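Local coordinates for hypoxic response protein 1 (Mycobacterium tuberculosis, PDB 1XKF) that is a secreted, zinc-binding homodimer of paired CBS domains whose function is unknown and which, unlike some relatives, does not seem to bind AMP, at residues R11-A16 with A123-H128; G46-L51 with E113-G118; S83-D88 with R106-I111. All coordinates share one frame; numbering follows the deposited sequence.

Contact 1 of 3, residues R11-A16 with A123-H128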
# COMPACT_ATOMS: atom_id res chain seq x y z
N ARG B 11 15.10 13.25 16.95
CA ARG B 11 14.78 12.78 18.29
C ARG B 11 13.64 13.59 18.90
O ARG B 11 12.79 13.04 19.61
CB ARG B 11 16.01 12.87 19.20
CG ARG B 11 15.77 12.32 20.61
CD ARG B 11 16.98 12.55 21.50
NE ARG B 11 18.17 11.84 21.03
CZ ARG B 11 18.30 10.51 21.02
NH1 ARG B 11 17.32 9.74 21.46
NH2 ARG B 11 19.43 9.97 20.58
N ASP B 12 13.62 14.89 18.63
CA ASP B 12 12.58 15.78 19.13
C ASP B 12 11.22 15.47 18.49
O ASP B 12 10.18 15.56 19.14
CB ASP B 12 12.92 17.24 18.81
CG ASP B 12 14.13 17.75 19.57
OD1 ASP B 12 14.81 18.65 19.05
OD2 ASP B 12 14.39 17.26 20.69
N ILE B 13 11.26 15.13 17.21
CA ILE B 13 10.07 14.88 16.40
C ILE B 13 9.52 13.45 16.35
O ILE B 13 8.32 13.24 16.22
CB ILE B 13 10.36 15.36 14.95
CG1 ILE B 13 10.73 16.84 14.98
CG2 ILE B 13 9.16 15.13 14.04
CD1 ILE B 13 11.13 17.41 13.63
N MET B 14 10.40 12.46 16.45
CA MET B 14 10.01 11.06 16.34
C MET B 14 9.05 10.47 17.36
O MET B 14 8.87 10.97 18.47
CB MET B 14 11.25 10.18 16.34
CG MET B 14 11.99 10.20 17.67
SD MET B 14 13.40 9.09 17.67
CE MET B 14 13.71 8.91 19.45
N ASN B 15 8.44 9.36 16.95
CA ASN B 15 7.56 8.59 17.81
C ASN B 15 8.57 7.60 18.39
O ASN B 15 8.99 6.66 17.71
CB ASN B 15 6.51 7.86 16.98
CG ASN B 15 5.55 8.82 16.31
OD1 ASN B 15 4.73 9.46 16.97
ND2 ASN B 15 5.66 8.94 14.99
N ALA B 16 8.97 7.84 19.63
CA ALA B 16 9.98 7.01 20.29
C ALA B 16 9.48 5.71 20.90
O ALA B 16 8.39 5.63 21.45
CB ALA B 16 10.68 7.84 21.38
N ALA B 123 3.91 13.95 8.72
CA ALA B 123 2.90 14.57 9.56
C ALA B 123 3.53 15.02 10.88
O ALA B 123 3.17 16.05 11.43
CB ALA B 123 1.75 13.60 9.83
N ASP B 124 4.49 14.24 11.38
CA ASP B 124 5.16 14.60 12.63
C ASP B 124 5.98 15.87 12.38
O ASP B 124 5.95 16.81 13.18
CB ASP B 124 6.10 13.49 13.11
CG ASP B 124 5.38 12.19 13.41
OD1 ASP B 124 4.29 12.23 14.01
OD2 ASP B 124 5.91 11.13 13.06
N ILE B 125 6.71 15.90 11.28
CA ILE B 125 7.52 17.06 10.95
C ILE B 125 6.62 18.29 10.84
O ILE B 125 6.96 19.38 11.31
CB ILE B 125 8.25 16.87 9.60
CG1 ILE B 125 9.25 15.72 9.70
CG2 ILE B 125 8.96 18.16 9.21
CD1 ILE B 125 9.96 15.39 8.39
N ALA B 126 5.46 18.11 10.20
CA ALA B 126 4.50 19.19 10.01
C ALA B 126 4.09 19.82 11.34
O ALA B 126 3.91 21.03 11.42
CB ALA B 126 3.28 18.67 9.28
N ARG B 127 3.95 18.99 12.37
CA ARG B 127 3.56 19.48 13.69
C ARG B 127 4.69 20.20 14.41
O ARG B 127 4.45 20.94 15.36
CB ARG B 127 3.07 18.33 14.58
CG ARG B 127 1.79 17.65 14.16
CD ARG B 127 1.27 16.79 15.30
NE ARG B 127 0.11 15.98 14.95
CZ ARG B 127 0.16 14.86 14.23
NH1 ARG B 127 1.32 14.40 13.79
NH2 ARG B 127 -0.96 14.20 13.96
N HIS B 128 5.93 19.97 13.97
CA HIS B 128 7.07 20.59 14.63
C HIS B 128 7.71 21.77 13.90
O HIS B 128 8.82 22.18 14.24
CB HIS B 128 8.12 19.53 14.94
CG HIS B 128 7.79 18.70 16.14
ND1 HIS B 128 8.14 19.07 17.42
CD2 HIS B 128 7.09 17.55 16.26
CE1 HIS B 128 7.66 18.18 18.27
NE2 HIS B 128 7.03 17.25 17.59
O HOH W 1 7.58 14.69 19.27
O HOH W 2 2.77 10.47 15.23

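Contact 2 of 3, residues G46-L51 with E113-G118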
# COMPACT_ATOMS: atom_id res chain seq x y z
N GLY B 46 17.30 -6.99 13.36
CA GLY B 46 18.02 -8.20 13.73
C GLY B 46 18.02 -8.06 15.25
O GLY B 46 17.40 -7.13 15.77
N ASP B 47 18.71 -8.95 15.96
CA ASP B 47 18.74 -8.87 17.42
C ASP B 47 19.23 -7.51 17.92
O ASP B 47 20.04 -6.85 17.26
CB ASP B 47 19.63 -9.98 17.99
N ASP B 48 18.73 -7.09 19.07
CA ASP B 48 19.11 -5.82 19.71
C ASP B 48 18.66 -4.59 18.92
O ASP B 48 19.36 -3.58 18.89
CB ASP B 48 20.63 -5.77 19.92
CG ASP B 48 21.06 -4.67 20.87
OD1 ASP B 48 22.26 -4.35 20.89
OD2 ASP B 48 20.20 -4.13 21.60
N ASP B 49 17.49 -4.68 18.30
CA ASP B 49 16.94 -3.57 17.52
C ASP B 49 17.88 -2.98 16.48
O ASP B 49 17.93 -1.77 16.29
CB ASP B 49 16.45 -2.46 18.45
CG ASP B 49 15.12 -2.79 19.11
OD1 ASP B 49 14.61 -1.97 19.89
OD2 ASP B 49 14.58 -3.89 18.83
N ARG B 50 18.63 -3.84 15.80
CA ARG B 50 19.54 -3.40 14.74
C ARG B 50 18.70 -3.33 13.46
O ARG B 50 18.29 -4.36 12.93
CB ARG B 50 20.67 -4.40 14.55
CG ARG B 50 21.46 -4.67 15.82
CD ARG B 50 22.22 -3.45 16.26
NE ARG B 50 22.86 -3.66 17.56
CZ ARG B 50 23.90 -2.97 17.99
NH1 ARG B 50 24.43 -2.02 17.22
NH2 ARG B 50 24.42 -3.22 19.18
N LEU B 51 18.46 -2.12 12.98
CA LEU B 51 17.64 -1.92 11.78
C LEU B 51 18.17 -2.53 10.49
O LEU B 51 19.31 -2.28 10.09
CB LEU B 51 17.39 -0.43 11.56
CG LEU B 51 16.46 -0.11 10.38
CD1 LEU B 51 15.04 -0.57 10.71
CD2 LEU B 51 16.49 1.38 10.09
N GLU B 113 23.26 5.07 17.51
CA GLU B 113 24.24 4.05 17.86
C GLU B 113 23.85 2.68 17.31
O GLU B 113 23.89 1.68 18.02
CB GLU B 113 24.41 3.98 19.38
CG GLU B 113 24.78 5.32 19.99
CD GLU B 113 25.26 5.20 21.42
OE1 GLU B 113 26.34 4.62 21.63
OE2 GLU B 113 24.54 5.67 22.32
N HIS B 114 23.48 2.66 16.03
CA HIS B 114 23.11 1.43 15.32
C HIS B 114 21.78 0.80 15.73
O HIS B 114 21.41 -0.25 15.21
CB HIS B 114 24.23 0.40 15.45
CG HIS B 114 25.58 0.93 15.11
ND1 HIS B 114 25.85 1.56 13.92
CD2 HIS B 114 26.74 0.94 15.82
CE1 HIS B 114 27.12 1.94 13.90
NE2 HIS B 114 27.68 1.57 15.04
N ARG B 115 21.06 1.43 16.65
CA ARG B 115 19.78 0.88 17.09
C ARG B 115 18.60 1.78 16.74
O ARG B 115 18.69 3.00 16.82
CB ARG B 115 19.80 0.64 18.61
CG ARG B 115 20.82 -0.40 19.05
CD ARG B 115 20.86 -0.55 20.56
NE ARG B 115 19.62 -1.07 21.12
CZ ARG B 115 18.68 -0.32 21.68
NH1 ARG B 115 18.83 1.00 21.78
NH2 ARG B 115 17.57 -0.89 22.16
N LEU B 116 17.50 1.16 16.35
CA LEU B 116 16.29 1.90 16.02
C LEU B 116 15.79 2.52 17.32
O LEU B 116 15.70 1.83 18.33
CB LEU B 116 15.22 0.96 15.48
CG LEU B 116 13.85 1.61 15.24
CD1 LEU B 116 13.86 2.33 13.90
CD2 LEU B 116 12.75 0.56 15.27
N VAL B 117 15.47 3.81 17.30
CA VAL B 117 14.96 4.45 18.51
C VAL B 117 13.61 5.12 18.27
O VAL B 117 12.98 5.61 19.22
CB VAL B 117 15.96 5.51 19.07
CG1 VAL B 117 17.24 4.81 19.52
CG2 VAL B 117 16.26 6.56 18.01
N GLY B 118 13.15 5.14 17.02
CA GLY B 118 11.87 5.75 16.72
C GLY B 118 11.55 5.82 15.23
O GLY B 118 12.33 5.38 14.39

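Contact 3 of 3, residues S83-D88 with R106-I111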
# COMPACT_ATOMS: atom_id res chain seq x y z
N SER B 83 14.89 -2.22 1.27
CA SER B 83 14.42 -0.88 1.59
C SER B 83 15.09 -0.37 2.86
O SER B 83 14.44 -0.20 3.89
CB SER B 83 12.90 -0.89 1.77
OG SER B 83 12.25 -1.31 0.58
N ILE B 84 16.39 -0.12 2.78
CA ILE B 84 17.12 0.37 3.94
C ILE B 84 17.45 1.85 3.78
O ILE B 84 18.10 2.28 2.83
CB ILE B 84 18.42 -0.45 4.17
CG1 ILE B 84 19.19 0.12 5.37
CG2 ILE B 84 19.28 -0.46 2.91
CD1 ILE B 84 18.45 -0.03 6.71
N TYR B 85 16.97 2.64 4.74
CA TYR B 85 17.17 4.08 4.77
C TYR B 85 16.77 4.54 6.16
O TYR B 85 15.95 3.90 6.81
CB TYR B 85 16.31 4.76 3.71
CG TYR B 85 14.87 4.32 3.72
CD1 TYR B 85 13.97 4.80 4.66
CD2 TYR B 85 14.42 3.38 2.79
CE1 TYR B 85 12.64 4.37 4.67
CE2 TYR B 85 13.10 2.95 2.79
CZ TYR B 85 12.22 3.44 3.73
OH TYR B 85 10.91 3.00 3.73
N TYR B 86 17.33 5.65 6.61
CA TYR B 86 17.04 6.14 7.95
C TYR B 86 17.75 7.47 8.17
O TYR B 86 18.44 7.97 7.28
CB TYR B 86 17.56 5.12 8.97
CG TYR B 86 19.01 4.73 8.75
CD1 TYR B 86 20.05 5.56 9.17
CD2 TYR B 86 19.35 3.55 8.07
CE1 TYR B 86 21.39 5.25 8.91
CE2 TYR B 86 20.69 3.23 7.80
CZ TYR B 86 21.70 4.08 8.22
OH TYR B 86 23.02 3.78 7.94
N VAL B 87 17.57 8.04 9.35
CA VAL B 87 18.25 9.27 9.72
C VAL B 87 18.76 9.07 11.13
O VAL B 87 18.20 8.25 11.88
CB VAL B 87 17.32 10.51 9.71
CG1 VAL B 87 16.90 10.84 8.29
CG2 VAL B 87 16.10 10.26 10.60
N ASP B 88 19.82 9.79 11.49
CA ASP B 88 20.36 9.70 12.84
C ASP B 88 19.42 10.51 13.73
O ASP B 88 18.70 11.39 13.25
CB ASP B 88 21.76 10.31 12.89
CG ASP B 88 22.40 10.15 14.26
OD1 ASP B 88 22.85 9.03 14.58
OD2 ASP B 88 22.45 11.15 15.01
N ARG B 106 7.13 8.74 3.10
CA ARG B 106 6.69 9.82 4.00
C ARG B 106 6.94 9.41 5.45
O ARG B 106 6.46 10.06 6.38
CB ARG B 106 5.20 10.08 3.82
CG ARG B 106 4.78 10.44 2.41
CD ARG B 106 3.28 10.63 2.34
NE ARG B 106 2.82 10.84 0.97
CZ ARG B 106 1.55 11.04 0.63
NH1 ARG B 106 0.62 11.06 1.57
NH2 ARG B 106 1.22 11.23 -0.64
N ARG B 107 7.68 8.32 5.62
CA ARG B 107 7.98 7.79 6.94
C ARG B 107 9.42 7.30 6.93
O ARG B 107 9.85 6.68 5.97
CB ARG B 107 7.01 6.65 7.24
CG ARG B 107 7.27 5.85 8.50
CD ARG B 107 6.30 4.69 8.54
NE ARG B 107 4.91 5.14 8.50
CZ ARG B 107 4.13 5.28 9.56
NH1 ARG B 107 4.60 4.99 10.77
NH2 ARG B 107 2.89 5.73 9.42
N VAL B 108 10.16 7.59 7.99
CA VAL B 108 11.55 7.16 8.06
C VAL B 108 11.98 6.75 9.47
O VAL B 108 11.64 7.40 10.46
CB VAL B 108 12.50 8.28 7.57
CG1 VAL B 108 13.95 7.85 7.73
CG2 VAL B 108 12.22 8.58 6.11
N PRO B 109 12.71 5.63 9.58
CA PRO B 109 13.16 5.18 10.89
C PRO B 109 14.31 6.06 11.40
O PRO B 109 15.08 6.61 10.61
CB PRO B 109 13.59 3.74 10.64
CG PRO B 109 13.99 3.73 9.21
CD PRO B 109 12.94 4.59 8.56
N VAL B 110 14.39 6.21 12.72
CA VAL B 110 15.43 7.01 13.35
C VAL B 110 16.34 6.08 14.14
O VAL B 110 15.88 5.25 14.93
CB VAL B 110 14.82 8.04 14.31
CG1 VAL B 110 15.92 8.93 14.89
CG2 VAL B 110 13.78 8.87 13.59
N ILE B 111 17.65 6.21 13.91
CA ILE B 111 18.63 5.38 14.57
C ILE B 111 19.58 6.19 15.45
O ILE B 111 19.79 7.38 15.24
CB ILE B 111 19.48 4.59 13.53
CG1 ILE B 111 18.65 3.43 12.96
CG2 ILE B 111 20.74 4.04 14.17
CD1 ILE B 111 17.44 3.86 12.17
O HOH W 3 8.89 4.09 5.32

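Contact 1 of 3, residues R11-A16 with A123-H128
I13 packs on the H128 ring. CG1 of I13 lies over one face of the imidazole, 4.1 Å from the ring centroid and 29° off its normal, a CH-pi contact. The other branch, CG2, stands anti to the backbone N (chi1 -58° for CG1) and presses on the helix itself, 3.6 Å from D124 CB; behind it I125 CG1 is a looser neighbour.

These segments bring together the two ends of the CBS pair: helix 10-13, running into strand 15-16 at the edge of the four-stranded sheet, packs on the closing helix 122-127. I13 continues inward to V120 of strand 115-121 and to I93 and M96 of helix 93-103.

Among polar groups, N15 ND2 donates a weak, bent bond to D124 OD2 (2.9 Å), the amide and carboxylate planes standing 68° apart. Each has a firmer partner: N15 ND2 also bonds I119 O, and D124 OD2 accepts from T121 N.

Two waters add bridges. One donates to N15 OD1 and to D124 OD1, the latter at 2.6 Å; the other sits 2.7 Å from D12 O and 3.1 Å from H128 NE2, a histidine that by similarity binds zinc.

Contact 2 of 3, residues G46-L51 with E113-G118
The R50 guanidinium has R115 CG over the centre of one face, 4.1 Å above the plane, and H114 at its edge, where R50 NH1 makes a tight contact with H114 CB, 3.0 Å away. The imidazole of H114 is turned only 24° from the guanidinium, whereas the R50 and R115 guanidinium planes are almost perpendicular, at 89°. D48 OD2 lies at the edge of the R115 group.

D48 joins the two arginines. With CG anti to the backbone N (chi1 -166°), its carboxylate reaches between them: OD1 accepts from R50 NH2 at 3.0 Å, on the anti side but tilted out of the carboxylate plane, while OD2 takes R115 NE at 3.2 Å from above that plane. R115 NE also makes a weak bond to D48 O. D49 OD1 adds charge alone, 3.9 Å from R115 NH2 and well out of the guanidinium plane. The shared D48 carboxylate probably offsets the like charges of R50 and R115, with D49 helping at R115.

A nearly straight backbone bond, L116 N to D49 O (3.0 Å), ties the turn between strands 41-46 and 50-56 to the start of strand 115-121. Next to it, L51 and L116 meet loosely and both rest on P109 of strand 107-112. Thus the hairpin of the first CBS repeat meets that of the second, where V117 and G118 form a classic beta bulge opposite V110.

Contact 3 of 3, residues S83-D88 with R106-I111
V87 and V110 meet through their CG2 methyls, 4.0 Å apart, on the face of the sheet turned to helix 93-103, where V87 also touches M96 and V99. V108 CG1 packs against the backbone of Y86, 3.5 Å from its CA. On the face carrying D88 and I111, CD1 of I111 packs tightly on Y86 CB (3.4 Å).

Strands 87-88 and 107-112 run parallel on either side of helix 93-103 in the sequence, the beta-alpha-beta unit of the second CBS domain. V87 supplies both backbone bonds: its N donates to P109 O at 3.1 Å, and its O accepts from I111 N at 2.9 Å.

Farther along, P109 fits against Y85, its ring CG 3.1 Å from Y85 O and its CD beside Y85 CE1. The tyrosine holds CG between its own backbone N and carbonyl carbon (chi1 48°), which turns the ring toward P109 and V108, and V108 CG1 meets it at an edge. The ring also stacks with H103, a zinc ligand by similarity. At the polar border a water lies in the plane of the Y85 ring, bonded to the OH and donating to R107 O (2.8 Å). At the other end D88 OD2 accepts from N90 N.

Contacts 1 and 3 are partly buried, while contact 2 lies mostly at the surface. All three reach the four-stranded sheet: contact 3 pairs its strands 107-112 and 87-88, contact 1 brings in edge strand 15-16 and the helix following strand 115-121, and contact 2 joins the start of 115-121 to a hairpin of the other sheet. M14 ties contact 1 to both others, its SD lying 3.8 Å from V110 CG1 and its CE against V117 O. Contacts 2 and 3 share antiparallel backbone bonds, V117 N to V110 O and G118 O to V110 N. Chemistry follows place: a charged network at the surface in contact 2, aliphatic packing and strand pairing in contact 3, CH-pi packing and water bridges at the closing helix in contact 1.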